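Local coordinates for protein HIAXHD3 (Humicola insolens, PDB 3ZXK) that probably removes arabinofuranose side chains from arabinoxylan as a family 43 exo-acting arabinofuranosidase, at residues S27-Y31 against V44-L50; R106-S112 against N130-T136. One frame throughout, in Å; residues are numbered along the deposited sequence.

Interaction 1 of 2, residues S27-Y31 against V44-L50; sequences SVFYY and VLKSYDL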
loop_
_atom_site.group_PDB
_atom_site.type_symbol
_atom_site.label_atom_id
_atom_site.label_comp_id
_atom_site.label_asym_id
_atom_site.label_seq_id
_atom_site.Cartn_x
_atom_site.Cartn_y
_atom_site.Cartn_z
ATOM N N SER A 27 7.501 15.412 -16.928
ATOM C CA SER A 27 7.000 14.249 -17.654
ATOM C C SER A 27 6.581 13.059 -16.771
ATOM O O SER A 27 6.114 12.035 -17.269
ATOM C CB SER A 27 8.064 13.802 -18.667
ATOM O OG SER A 27 8.300 14.856 -19.566
ATOM N N VAL A 28 6.716 13.200 -15.457
ATOM C CA VAL A 28 6.541 12.067 -14.559
ATOM C C VAL A 28 5.385 12.282 -13.593
ATOM O O VAL A 28 5.253 13.361 -12.996
ATOM C CB VAL A 28 7.830 11.779 -13.730
ATOM C CG1 VAL A 28 7.593 10.554 -12.857
ATOM C CG2 VAL A 28 9.029 11.584 -14.649
ATOM N N PHE A 29 4.561 11.252 -13.442
ATOM C CA PHE A 29 3.498 11.272 -12.425
ATOM C C PHE A 29 3.963 10.455 -11.233
ATOM O O PHE A 29 4.562 9.376 -11.386
ATOM C CB PHE A 29 2.222 10.622 -12.947
ATOM C CG PHE A 29 1.664 11.266 -14.177
ATOM C CD1 PHE A 29 0.784 12.361 -14.063
ATOM C CD2 PHE A 29 1.962 10.777 -15.451
ATOM C CE1 PHE A 29 0.235 12.964 -15.191
ATOM C CE2 PHE A 29 1.407 11.390 -16.592
ATOM C CZ PHE A 29 0.542 12.479 -16.455
ATOM N N TYR A 30 3.640 10.938 -10.046
ATOM C CA TYR A 30 3.950 10.266 -8.779
ATOM C C TYR A 30 2.675 9.993 -8.004
ATOM O O TYR A 30 1.738 10.772 -8.076
ATOM C CB TYR A 30 4.921 11.100 -7.936
ATOM C CG TYR A 30 6.304 11.154 -8.534
ATOM C CD1 TYR A 30 7.166 10.057 -8.448
ATOM C CD2 TYR A 30 6.733 12.285 -9.222
ATOM C CE1 TYR A 30 8.424 10.101 -9.017
ATOM C CE2 TYR A 30 7.992 12.344 -9.794
ATOM C CZ TYR A 30 8.825 11.265 -9.666
ATOM O OH TYR A 30 10.063 11.278 -10.234
ATOM N N TYR A 31 2.656 8.888 -7.274
ATOM C CA TYR A 31 1.449 8.378 -6.580
ATOM C C TYR A 31 1.944 7.925 -5.230
ATOM O O TYR A 31 2.902 7.143 -5.147
ATOM C CB TYR A 31 0.979 7.173 -7.392
ATOM C CG TYR A 31 -0.221 6.357 -6.963
ATOM C CD1 TYR A 31 -0.314 5.775 -5.693
ATOM C CD2 TYR A 31 -1.221 6.081 -7.890
ATOM C CE1 TYR A 31 -1.390 4.954 -5.352
ATOM C CE2 TYR A 31 -2.296 5.279 -7.545
ATOM C CZ TYR A 31 -2.376 4.715 -6.301
ATOM O OH TYR A 31 -3.484 3.931 -6.068
ATOM N N VAL A 44 5.862 5.266 -2.863
ATOM C CA VAL A 44 5.730 6.174 -3.997
ATOM C C VAL A 44 5.860 5.340 -5.273
ATOM O O VAL A 44 6.844 4.594 -5.432
ATOM C CB VAL A 44 6.818 7.272 -4.013
ATOM C CG1 VAL A 44 6.618 8.240 -5.171
ATOM C CG2 VAL A 44 6.791 8.077 -2.712
ATOM N N LEU A 45 4.868 5.481 -6.149
ATOM C CA LEU A 45 4.899 4.882 -7.481
ATOM C C LEU A 45 5.118 5.947 -8.521
ATOM O O LEU A 45 4.781 7.130 -8.315
ATOM C CB LEU A 45 3.606 4.119 -7.783
ATOM C CG LEU A 45 3.010 3.239 -6.661
ATOM C CD1 LEU A 45 1.627 2.771 -7.095
ATOM C CD2 LEU A 45 3.915 2.062 -6.362
ATOM N N LYS A 46 5.678 5.523 -9.653
ATOM C CA LYS A 46 5.998 6.409 -10.746
ATOM C C LYS A 46 5.341 5.895 -12.031
ATOM O O LYS A 46 5.253 4.672 -12.251
ATOM C CB LYS A 46 7.514 6.409 -10.897
ATOM C CG LYS A 46 8.058 6.882 -12.206
ATOM C CD LYS A 46 9.559 6.730 -12.268
ATOM C CE LYS A 46 10.054 7.473 -13.495
ATOM N NZ LYS A 46 11.533 7.458 -13.582
ATOM N N SER A 47 4.889 6.831 -12.859
ATOM C CA SER A 47 4.332 6.542 -14.183
ATOM C C SER A 47 4.621 7.654 -15.170
ATOM O O SER A 47 4.759 8.786 -14.780
ATOM C CB SER A 47 2.815 6.378 -14.110
ATOM O OG SER A 47 2.329 5.973 -15.369
ATOM N N TYR A 48 4.633 7.316 -16.450
ATOM C CA TYR A 48 4.744 8.323 -17.498
ATOM C C TYR A 48 3.398 8.596 -18.165
ATOM O O TYR A 48 3.267 9.547 -18.947
ATOM C CB TYR A 48 5.783 7.914 -18.544
ATOM C CG TYR A 48 7.190 7.856 -18.028
ATOM C CD1 TYR A 48 7.925 9.022 -17.826
ATOM C CD2 TYR A 48 7.806 6.618 -17.736
ATOM C CE1 TYR A 48 9.244 8.957 -17.366
ATOM C CE2 TYR A 48 9.118 6.553 -17.271
ATOM C CZ TYR A 48 9.820 7.727 -17.084
ATOM O OH TYR A 48 11.119 7.676 -16.629
ATOM N N ASP A 49 2.391 7.779 -17.836
ATOM C CA ASP A 49 1.104 7.848 -18.525
ATOM C C ASP A 49 -0.139 7.686 -17.651
ATOM O O ASP A 49 -1.220 7.647 -18.200
ATOM C CB ASP A 49 1.071 6.812 -19.673
ATOM C CG ASP A 49 1.276 5.371 -19.190
ATOM O OD1 ASP A 49 1.328 5.136 -17.958
ATOM O OD2 ASP A 49 1.423 4.475 -20.054
ATOM N N LEU A 50 0.028 7.662 -16.322
ATOM C CA LEU A 50 -1.052 7.389 -15.348
ATOM C C LEU A 50 -1.593 5.982 -15.388
ATOM O O LEU A 50 -2.497 5.637 -14.611
ATOM C CB LEU A 50 -2.214 8.396 -15.446
ATOM C CG LEU A 50 -1.959 9.838 -15.045
ATOM C CD1 LEU A 50 -3.157 10.709 -15.379
ATOM C CD2 LEU A 50 -1.655 9.910 -13.561
HETATM O O HOH W 1 5.056 11.353 -19.685
HETATM O O HOH W 2 11.843 9.133 -10.976
#

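Interaction 2 of 2, residues R106-S112 against N130-T136; sequences RTYLWTS and NWQHTAT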
loop_
_atom_site.group_PDB
_atom_site.type_symbol
_atom_site.label_atom_id
_atom_site.label_comp_id
_atom_site.label_asym_id
_atom_site.label_seq_id
_atom_site.Cartn_x
_atom_site.Cartn_y
_atom_site.Cartn_z
ATOM N N ARG A 106 -0.491 12.938 16.179
ATOM C CA ARG A 106 0.569 13.913 15.805
ATOM C C ARG A 106 0.866 13.778 14.320
ATOM O O ARG A 106 0.724 12.700 13.768
ATOM C CB ARG A 106 1.879 13.676 16.551
ATOM C CG ARG A 106 1.765 13.697 18.058
ATOM C CD ARG A 106 3.124 13.447 18.692
ATOM N NE ARG A 106 3.790 14.693 19.068
ATOM C CZ ARG A 106 4.960 14.747 19.708
ATOM N NH1 ARG A 106 5.593 13.623 20.022
ATOM N NH2 ARG A 106 5.504 15.916 20.030
ATOM N N THR A 107 1.337 14.852 13.695
ATOM C CA THR A 107 1.605 14.850 12.276
ATOM C C THR A 107 3.111 14.841 12.041
ATOM O O THR A 107 3.840 15.656 12.614
ATOM C CB THR A 107 0.945 16.072 11.614
ATOM O OG1 THR A 107 -0.460 16.007 11.848
ATOM C CG2 THR A 107 1.186 16.059 10.096
ATOM N N TYR A 108 3.566 13.915 11.200
ATOM C CA TYR A 108 4.997 13.684 10.970
ATOM C C TYR A 108 5.340 14.129 9.565
ATOM O O TYR A 108 4.562 13.850 8.635
ATOM C CB TYR A 108 5.316 12.188 11.114
ATOM C CG TYR A 108 5.111 11.704 12.521
ATOM C CD1 TYR A 108 3.843 11.306 12.982
ATOM C CD2 TYR A 108 6.184 11.650 13.407
ATOM C CE1 TYR A 108 3.652 10.887 14.292
ATOM C CE2 TYR A 108 6.010 11.204 14.719
ATOM C CZ TYR A 108 4.746 10.834 15.153
ATOM O OH TYR A 108 4.579 10.415 16.455
ATOM N N LEU A 109 6.454 14.856 9.421
ATOM C CA LEU A 109 6.965 15.259 8.126
ATOM C C LEU A 109 8.237 14.500 7.818
ATOM O O LEU A 109 9.180 14.528 8.603
ATOM C CB LEU A 109 7.288 16.758 8.110
ATOM C CG LEU A 109 8.075 17.234 6.904
ATOM C CD1 LEU A 109 7.313 16.976 5.603
ATOM C CD2 LEU A 109 8.394 18.716 7.090
ATOM N N TRP A 110 8.237 13.812 6.677
ATOM C CA TRP A 110 9.430 13.171 6.148
ATOM C C TRP A 110 9.749 13.792 4.818
ATOM O O TRP A 110 8.826 14.060 4.020
ATOM C CB TRP A 110 9.183 11.683 5.955
ATOM C CG TRP A 110 9.267 10.858 7.212
ATOM C CD1 TRP A 110 8.325 10.756 8.251
ATOM C CD2 TRP A 110 10.379 9.987 7.588
ATOM N NE1 TRP A 110 8.768 9.886 9.212
ATOM C CE2 TRP A 110 10.020 9.386 8.864
ATOM C CE3 TRP A 110 11.603 9.662 7.005
ATOM C CZ2 TRP A 110 10.867 8.487 9.518
ATOM C CZ3 TRP A 110 12.453 8.765 7.665
ATOM C CH2 TRP A 110 12.086 8.178 8.888
ATOM N N THR A 111 11.028 14.108 4.576
ATOM C CA THR A 111 11.390 14.740 3.300
ATOM C C THR A 111 12.547 14.022 2.631
ATOM O O THR A 111 13.329 13.350 3.282
ATOM C CB THR A 111 11.769 16.233 3.438
ATOM O OG1 THR A 111 12.925 16.340 4.260
ATOM C CG2 THR A 111 10.616 17.059 4.062
ATOM N N SER A 112 12.656 14.194 1.320
ATOM C CA SER A 112 13.794 13.699 0.556
ATOM C C SER A 112 14.177 14.707 -0.511
ATOM O O SER A 112 13.303 15.311 -1.121
ATOM C CB SER A 112 13.435 12.372 -0.145
ATOM O OG SER A 112 14.497 11.960 -1.027
ATOM N N ASN A 130 16.363 9.833 -0.412
ATOM C CA ASN A 130 16.970 9.716 0.894
ATOM C C ASN A 130 16.041 10.368 1.885
ATOM O O ASN A 130 16.099 11.573 2.057
ATOM C CB ASN A 130 18.320 10.440 0.909
ATOM C CG ASN A 130 19.060 10.308 2.234
ATOM O OD1 ASN A 130 18.575 9.695 3.181
ATOM N ND2 ASN A 130 20.243 10.915 2.302
ATOM N N TRP A 131 15.162 9.581 2.506
ATOM C CA TRP A 131 14.105 10.173 3.323
ATOM C C TRP A 131 14.508 10.296 4.764
ATOM O O TRP A 131 15.036 9.351 5.342
ATOM C CB TRP A 131 12.884 9.266 3.221
ATOM C CG TRP A 131 12.306 9.237 1.838
ATOM C CD1 TRP A 131 12.623 8.374 0.775
ATOM C CD2 TRP A 131 11.282 10.132 1.323
ATOM N NE1 TRP A 131 11.860 8.670 -0.315
ATOM C CE2 TRP A 131 11.034 9.717 -0.058
ATOM C CE3 TRP A 131 10.547 11.190 1.865
ATOM C CZ2 TRP A 131 10.096 10.378 -0.870
ATOM C CZ3 TRP A 131 9.588 11.839 1.058
ATOM C CH2 TRP A 131 9.378 11.444 -0.282
ATOM N N GLN A 132 14.260 11.472 5.355
ATOM C CA GLN A 132 14.591 11.689 6.768
ATOM C C GLN A 132 13.415 12.338 7.453
ATOM O O GLN A 132 12.690 13.131 6.833
ATOM C CB GLN A 132 15.792 12.638 6.909
ATOM C CG GLN A 132 17.066 12.221 6.178
ATOM C CD GLN A 132 17.778 11.064 6.829
ATOM O OE1 GLN A 132 17.662 10.833 8.045
ATOM N NE2 GLN A 132 18.550 10.326 6.026
ATOM N N HIS A 133 13.254 12.053 8.743
ATOM C CA HIS A 133 12.244 12.708 9.563
ATOM C C HIS A 133 12.651 14.155 9.812
ATOM O O HIS A 133 13.728 14.421 10.350
ATOM C CB HIS A 133 12.115 11.942 10.859
ATOM C CG HIS A 133 11.128 12.532 11.811
ATOM N ND1 HIS A 133 11.358 12.607 13.136
ATOM C CD2 HIS A 133 9.901 13.126 11.586
ATOM C CE1 HIS A 133 10.312 13.194 13.738
ATOM N NE2 HIS A 133 9.420 13.520 12.790
ATOM N N THR A 134 11.793 15.083 9.420
ATOM C CA THR A 134 12.159 16.490 9.352
ATOM C C THR A 134 11.420 17.320 10.417
ATOM O O THR A 134 11.959 18.297 10.953
ATOM C CB THR A 134 11.925 17.019 7.902
ATOM O OG1 THR A 134 12.748 16.283 6.979
ATOM C CG2 THR A 134 12.191 18.520 7.774
ATOM N N ALA A 135 10.193 16.941 10.733
ATOM C CA ALA A 135 9.455 17.664 11.773
ATOM C C ALA A 135 8.313 16.837 12.305
ATOM O O ALA A 135 7.924 15.819 11.696
ATOM C CB ALA A 135 8.957 19.021 11.254
ATOM N N THR A 136 7.810 17.252 13.467
ATOM C CA THR A 136 6.588 16.704 14.010
ATOM C C THR A 136 5.765 17.942 14.395
ATOM O O THR A 136 6.284 18.879 15.012
ATOM C CB THR A 136 6.841 15.792 15.251
ATOM O OG1 THR A 136 7.722 14.715 14.901
ATOM C CG2 THR A 136 5.527 15.215 15.798
#

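Interaction 1 of 2, residues S27-Y31 against V44-L50
Phe29 pairs with Ser47 and Tyr31 with Leu45 through four backbone hydrogen bonds, and strands 28-31 and 44-47 run antiparallel with their axes 4.6 Å apart at closest. They are the two middle strands of a four-stranded antiparallel sheet, one blade of the five-bladed beta-propeller of family 43. Phe29, Tyr31, Leu45 and Ser47 lie on one face of this sheet, Tyr30 and Lys46 on the other. Beyond the strand the chain turns back, and Leu50 lies squarely over the Phe29 ring. Its CG stands 3.7 Å from the ring centroid, and its CD2 comes within 3.5 Å of Phe29 CD1. The backbone O of Tyr48 meets the edge of the same ring near CE2. Val253 of strand 250-254 touches both Phe29 and Leu50. With an alanine in place of Phe29 the ring is gone, and Leu50 and Tyr48 O would probably lose the surface they rest against. Leu45 CD1 sits over a face of the Tyr31 ring, toward its rim. On the other face of the sheet, Lys46 CG is anti to the backbone N (chi1 161°) and the chain is extended beyond it. This carries NZ to Tyr48 OH, itself hydrogen-bonded to Glu123, and to salt bridges with Glu123 and Glu314. One water links the segments just beyond the paired strands, donating to Ser27 O at 2.7 Å and to Tyr48 O at 2.6 Å.

Interaction 2 of 2, residues R106-S112 against N130-T136
Packing is tight where the exposed His133 lies against the buried Trp110 indole. His133 CB lies over the six-membered ring of Trp110, 4.0 Å from its centroid. The backbone between Gln132 and His133 also presses on the indole, with His133 N 3.4 Å from Trp110 CE3. Trp110 NE1 bonds to Asn64. Farther along, Ser112 CB rests over the middle of the Trp131 indole, 3.4 Å from Trp131 CD2. Ser112 OG, anti to its own N (chi1 173°), accepts a nearly straight bond from Asn130 N. The antiparallel strands slip by one residue at a classic beta bulge, where Thr134 and Ala135 together stand opposite Leu109. Leu109 O takes a bond of 2.8 Å from Thr134 N and a weak one of 3.4 Å from Ala135 N. Strand 132-137 is the outermost strand of this propeller blade. The bulge brings Thr134 OG1 within 2.7 Å of Thr111 OG1, in a hydrogen bond. Thr111 OG1 is also bonded to Arg96. The solvent side is looser. Gln132 and Asn130 are exposed there and joined by a side-chain bond. At the far end Thr136 CG2 lies over the exposed Arg106 guanidinium, 3.7 Å from Arg106 NE, while Arg106 NH2 forms a salt bridge with Asp138.

After strand 21-25 the chain makes strand 28-32, then returns in strand 41-47, and interaction 1 closes a loop with 12 residues between its segments. It then passes through strands 54-58, 87-91 and 96-103. Interaction 2 follows, joining strand 106-113 to strand 132-137 across a longer connection of 17 residues. The two contacts are in series and neither encloses nor crosses the other. Interaction 1 joins the second and third strands of the first blade; interaction 2 adds the outermost strand to the next. Their centres are 22 Å apart. Thr57, on the edge strand of the first sheet, bonds to Trp131, so the two blades meet directly.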